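Local coordinates for putative uncharacterized protein (Chromobacterium violaceum, PDB 4RMM), which is of unknown function but probably hydrolyses acyl-CoA thioesters, as other hotdog-fold thioesterases do, at residues K15-I20 and L78-E83; S72-H77 and A140-T145. All blocks are in the same frame, centred on the assembly; numbering follows the deposited sequence.

Interaction 1: K15-I20 and L78-E83; sequences KAYAEI and LMWNRE
At the C-terminal end of the long central helix of the hotdog fold, 67-80, Trp80 meets residues 15-20, where the chain leaves helix 6-13 and starts the short helix 17-20. Lys15, with positive phi, closes helix 6-13 in a Schellman motif, and Ala16 is the N-cap of the next helix. From 78-83 only the tryptophan reaches the other segment: its CG stands anti to the backbone N (chi1 -178°), which carries the six-membered ring of the indole into the other segment. Three side chains receive that ring. Tyr17 comes nearest, its CE1 lying 3.3 Å from Trp80 CH2. The two side chains run at about a right angle to each other, and the ring planes are inclined by 32° with centroids 5.5 Å apart, an oblique pairing. Ile20, extended through both torsions, sets its CD1 at the indole edge, in the ring plane, 3.6 Å from Trp80 CZ3. Lys15 bends at chi2 and crosses the outer end of the indole at about a right angle, its CD 4.1 Å and its NZ 4.2 Å from Trp80 CZ2. Met34, on strand 33-35, touches Tyr17, Ile20 and Trp80 alike, and Phe8 and Leu11 of helix 6-13 pack against Ile20. No hydrogen bond or salt bridge crosses between 15-20 and 78-83, so this join of the N-terminal helices to the end of the central helix depends on apolar and aromatic packing, with the lysine chain lying along its exposed margin.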
# COMPACT_ATOMS: atom_id res chain seq x y z
N LYS A 15 -9.15 -1.90 -24.15
CA LYS A 15 -7.75 -2.10 -23.79
C LYS A 15 -7.04 -0.76 -23.58
O LYS A 15 -5.86 -0.63 -23.90
CB LYS A 15 -7.03 -2.90 -24.87
CG LYS A 15 -7.76 -4.16 -25.29
CD LYS A 15 -8.07 -5.04 -24.10
CE LYS A 15 -8.95 -6.20 -24.50
NZ LYS A 15 -9.35 -7.02 -23.32
N ALA A 16 -7.76 0.22 -23.06
CA ALA A 16 -7.20 1.55 -22.81
C ALA A 16 -6.37 1.58 -21.53
O ALA A 16 -6.73 2.28 -20.57
CB ALA A 16 -8.32 2.58 -22.74
N TYR A 17 -5.27 0.84 -21.51
CA TYR A 17 -4.39 0.76 -20.35
C TYR A 17 -3.94 2.14 -19.85
O TYR A 17 -4.10 2.47 -18.68
CB TYR A 17 -3.15 -0.07 -20.67
CG TYR A 17 -3.44 -1.44 -21.26
CD1 TYR A 17 -4.32 -2.32 -20.62
CD2 TYR A 17 -2.81 -1.87 -22.42
CE1 TYR A 17 -4.56 -3.59 -21.14
CE2 TYR A 17 -3.05 -3.14 -22.94
CZ TYR A 17 -3.92 -3.99 -22.30
OH TYR A 17 -4.16 -5.25 -22.80
N ALA A 18 -3.38 2.92 -20.76
CA ALA A 18 -2.87 4.26 -20.45
C ALA A 18 -3.77 5.16 -19.61
O ALA A 18 -3.32 5.76 -18.64
CB ALA A 18 -2.49 4.97 -21.75
N GLU A 19 -5.05 5.26 -19.98
CA GLU A 19 -5.96 6.12 -19.24
C GLU A 19 -6.83 5.43 -18.20
O GLU A 19 -7.36 6.08 -17.30
CB GLU A 19 -6.83 6.92 -20.20
CG GLU A 19 -6.05 7.90 -21.05
CD GLU A 19 -6.95 8.85 -21.81
OE1 GLU A 19 -7.81 8.37 -22.58
OE2 GLU A 19 -6.79 10.08 -21.64
N ILE A 20 -6.98 4.11 -18.32
CA ILE A 20 -7.80 3.38 -17.36
C ILE A 20 -7.20 3.60 -15.97
O ILE A 20 -7.90 3.59 -14.97
CB ILE A 20 -7.82 1.86 -17.68
CG1 ILE A 20 -8.78 1.15 -16.73
CG2 ILE A 20 -6.43 1.28 -17.54
CD1 ILE A 20 -8.94 -0.32 -17.03
N LEU A 78 -8.47 -8.35 -10.54
CA LEU A 78 -9.77 -8.96 -10.24
C LEU A 78 -10.90 -8.39 -11.08
O LEU A 78 -11.69 -9.14 -11.65
CB LEU A 78 -10.11 -8.79 -8.76
CG LEU A 78 -10.45 -10.07 -7.99
CD1 LEU A 78 -10.93 -9.70 -6.60
CD2 LEU A 78 -11.53 -10.85 -8.72
N MSE A 79 -10.98 -7.07 -11.14
CA MSE A 79 -12.05 -6.46 -11.91
C MSE A 79 -11.79 -6.47 -13.41
O MSE A 79 -12.68 -6.18 -14.20
CB MSE A 79 -12.36 -5.04 -11.40
CG MSE A 79 -11.19 -4.13 -11.14
SE MSE A 79 -11.83 -2.44 -10.39
CE MSE A 79 -12.17 -3.01 -8.59
N TRP A 80 -10.57 -6.82 -13.79
CA TRP A 80 -10.23 -6.91 -15.20
C TRP A 80 -10.63 -8.30 -15.66
O TRP A 80 -11.04 -8.51 -16.80
CB TRP A 80 -8.72 -6.70 -15.40
CG TRP A 80 -8.30 -6.73 -16.83
CD1 TRP A 80 -8.01 -7.84 -17.58
CD2 TRP A 80 -8.13 -5.61 -17.70
NE1 TRP A 80 -7.67 -7.47 -18.86
CE2 TRP A 80 -7.73 -6.10 -18.96
CE3 TRP A 80 -8.26 -4.22 -17.53
CZ2 TRP A 80 -7.48 -5.27 -20.05
CZ3 TRP A 80 -8.01 -3.39 -18.62
CH2 TRP A 80 -7.63 -3.91 -19.86
N ASN A 81 -10.53 -9.25 -14.73
CA ASN A 81 -10.89 -10.63 -15.00
C ASN A 81 -12.32 -10.96 -14.59
O ASN A 81 -12.74 -12.11 -14.68
CB ASN A 81 -9.92 -11.56 -14.26
CG ASN A 81 -8.53 -11.57 -14.86
OD1 ASN A 81 -7.84 -10.54 -14.91
ND2 ASN A 81 -8.09 -12.73 -15.32
N ARG A 82 -13.07 -9.96 -14.15
CA ARG A 82 -14.45 -10.19 -13.73
C ARG A 82 -15.47 -9.23 -14.30
O ARG A 82 -15.15 -8.31 -15.06
CB ARG A 82 -14.58 -10.18 -12.21
CG ARG A 82 -14.08 -11.44 -11.52
CD ARG A 82 -14.57 -11.54 -10.08
NE ARG A 82 -16.00 -11.84 -9.96
CZ ARG A 82 -16.97 -10.93 -9.97
NH1 ARG A 82 -16.68 -9.64 -10.09
NH2 ARG A 82 -18.23 -11.31 -9.86
N GLU A 83 -16.73 -9.45 -13.92
CA GLU A 83 -17.84 -8.62 -14.35
C GLU A 83 -17.71 -7.27 -13.64
O GLU A 83 -17.69 -7.20 -12.41
CB GLU A 83 -19.16 -9.32 -14.00
CG GLU A 83 -19.38 -10.64 -14.75
CD GLU A 83 -18.32 -11.69 -14.45
OE1 GLU A 83 -18.27 -12.17 -13.30
OE2 GLU A 83 -17.55 -12.03 -15.37

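Interaction 2: S72-H77 and A140-T145; sequences SAAMIH and AHFLLT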
# COMPACT_ATOMS: atom_id res chain seq x y z
N SER A 72 -3.29 -2.53 -5.19
CA SER A 72 -4.14 -2.06 -6.29
C SER A 72 -4.04 -2.99 -7.51
O SER A 72 -5.04 -3.18 -8.22
CB SER A 72 -3.73 -0.66 -6.74
OG SER A 72 -2.98 0.02 -5.77
N ALA A 73 -2.85 -3.52 -7.78
CA ALA A 73 -2.67 -4.44 -8.91
C ALA A 73 -3.61 -5.62 -8.72
O ALA A 73 -4.32 -6.01 -9.64
CB ALA A 73 -1.21 -4.94 -8.99
N ALA A 74 -3.61 -6.18 -7.52
CA ALA A 74 -4.46 -7.33 -7.22
C ALA A 74 -5.94 -6.96 -7.39
O ALA A 74 -6.74 -7.76 -7.85
CB ALA A 74 -4.20 -7.80 -5.79
N MSE A 75 -6.30 -5.73 -7.03
CA MSE A 75 -7.68 -5.29 -7.18
C MSE A 75 -8.01 -5.16 -8.67
O MSE A 75 -9.01 -5.71 -9.15
CB MSE A 75 -7.89 -3.93 -6.52
CG MSE A 75 -8.99 -3.14 -7.22
SE MSE A 75 -10.14 -2.21 -6.01
CE MSE A 75 -9.31 -0.47 -6.16
N ILE A 76 -7.17 -4.42 -9.38
CA ILE A 76 -7.36 -4.23 -10.81
C ILE A 76 -7.43 -5.56 -11.56
O ILE A 76 -8.28 -5.75 -12.43
CB ILE A 76 -6.22 -3.36 -11.39
CG1 ILE A 76 -6.37 -1.93 -10.86
CG2 ILE A 76 -6.26 -3.38 -12.92
CD1 ILE A 76 -5.16 -1.04 -11.08
N HIS A 77 -6.55 -6.49 -11.20
CA HIS A 77 -6.53 -7.80 -11.86
C HIS A 77 -7.89 -8.47 -11.73
O HIS A 77 -8.39 -9.09 -12.67
CB HIS A 77 -5.48 -8.69 -11.20
CG HIS A 77 -5.38 -10.05 -11.79
ND1 HIS A 77 -4.65 -10.32 -12.94
CD2 HIS A 77 -5.87 -11.25 -11.38
CE1 HIS A 77 -4.69 -11.60 -13.20
NE2 HIS A 77 -5.43 -12.20 -12.27
N ALA A 140 -3.96 -11.47 -1.37
CA ALA A 140 -5.13 -10.70 -1.00
C ALA A 140 -6.43 -11.49 -1.17
O ALA A 140 -6.55 -12.32 -2.06
CB ALA A 140 -5.18 -9.44 -1.85
N HIS A 141 -7.39 -11.22 -0.28
CA HIS A 141 -8.70 -11.87 -0.32
C HIS A 141 -9.73 -10.81 -0.57
O HIS A 141 -9.70 -9.75 0.06
CB HIS A 141 -9.02 -12.56 1.02
CG HIS A 141 -8.14 -13.72 1.34
ND1 HIS A 141 -7.46 -13.83 2.53
CD2 HIS A 141 -7.83 -14.83 0.62
CE1 HIS A 141 -6.76 -14.95 2.53
NE2 HIS A 141 -6.97 -15.58 1.38
N PHE A 142 -10.64 -11.08 -1.49
CA PHE A 142 -11.69 -10.14 -1.80
C PHE A 142 -13.05 -10.79 -1.68
O PHE A 142 -13.21 -11.99 -1.87
CB PHE A 142 -11.55 -9.60 -3.22
CG PHE A 142 -10.33 -8.73 -3.43
CD1 PHE A 142 -9.07 -9.31 -3.59
CD2 PHE A 142 -10.46 -7.34 -3.49
CE1 PHE A 142 -7.95 -8.52 -3.81
CE2 PHE A 142 -9.34 -6.54 -3.72
CZ PHE A 142 -8.08 -7.13 -3.88
N LEU A 143 -14.03 -9.96 -1.36
CA LEU A 143 -15.40 -10.43 -1.23
C LEU A 143 -16.12 -9.92 -2.46
O LEU A 143 -16.07 -8.73 -2.76
CB LEU A 143 -16.02 -9.84 0.04
CG LEU A 143 -17.42 -10.37 0.33
CD1 LEU A 143 -17.33 -11.82 0.79
CD2 LEU A 143 -18.06 -9.50 1.40
N LEU A 144 -16.78 -10.80 -3.19
CA LEU A 144 -17.46 -10.40 -4.40
C LEU A 144 -18.96 -10.52 -4.33
O LEU A 144 -19.51 -11.22 -3.50
CB LEU A 144 -16.99 -11.26 -5.56
CG LEU A 144 -15.47 -11.39 -5.65
CD1 LEU A 144 -15.14 -12.67 -6.36
CD2 LEU A 144 -14.89 -10.18 -6.34
N THR A 145 -19.62 -9.81 -5.24
CA THR A 145 -21.07 -9.86 -5.33
C THR A 145 -21.34 -10.39 -6.71
O THR A 145 -21.96 -9.73 -7.54
CB THR A 145 -21.70 -8.47 -5.18
OG1 THR A 145 -21.57 -7.74 -6.40
CG2 THR A 145 -21.02 -7.71 -4.07
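Phe142, on strand 136-143, is the main bump here, and the hollow it fills lies on the flank of helix 67-80 at Ala74 and Met75. Its CG is anti to the carbonyl carbon (chi1 -67°), and the ring extends from the sheet until its far end meets the helix backbone: CZ is 3.8 Å from Met75 CA and 4.1 Å from Ala74 C. The ring approaches these atoms obliquely. Its two CE corners then divide the neighbouring side chains between them, CE1 lying 4.3 Å from Ala74 CB and CE2 4.1 Å from Met75 CB. Beyond CB the selenomethionine bends at chi2 and chi3 and its end leads away from the strand; on the second subunit, His62 packs against this residue. Two residues back, on the same side of the strand, Ala140 points its methyl at that of Ala74, CB to CB 4.4 Å. The two methyls meet beside the large ring; the helix and strand axes are 9.6 Å apart at their closest and cross at -43°. Ala74 also rests on Val122 and Ile124 of strand 119-127. A long helix laid across the concave side of an antiparallel sheet, as a sausage in its bun, is the signature of the hotdog fold.

How the interactions relate
Helix 67-80 supplies one side of both contacts, whose centres are 12 Å apart. Interaction 2 is wholly buried and ties the middle of the helix to the sheet through alanine methyls and a phenyl ring set against the helix backbone and Met75 CB; interaction 1 is only partly buried and joins the helix's last turn to the N-terminal segment through a large indole, with a lysine at its exposed margin. Neither has a hydrogen bond between its segments. They meet directly: Leu78 CD1 is 3.4 Å from Phe142 CG, and Arg82 NE is 3.8 Å from Leu144 CD1. The second subunit packs on Ser72 and Met75 of interaction 2 but does not touch the segments of interaction 1.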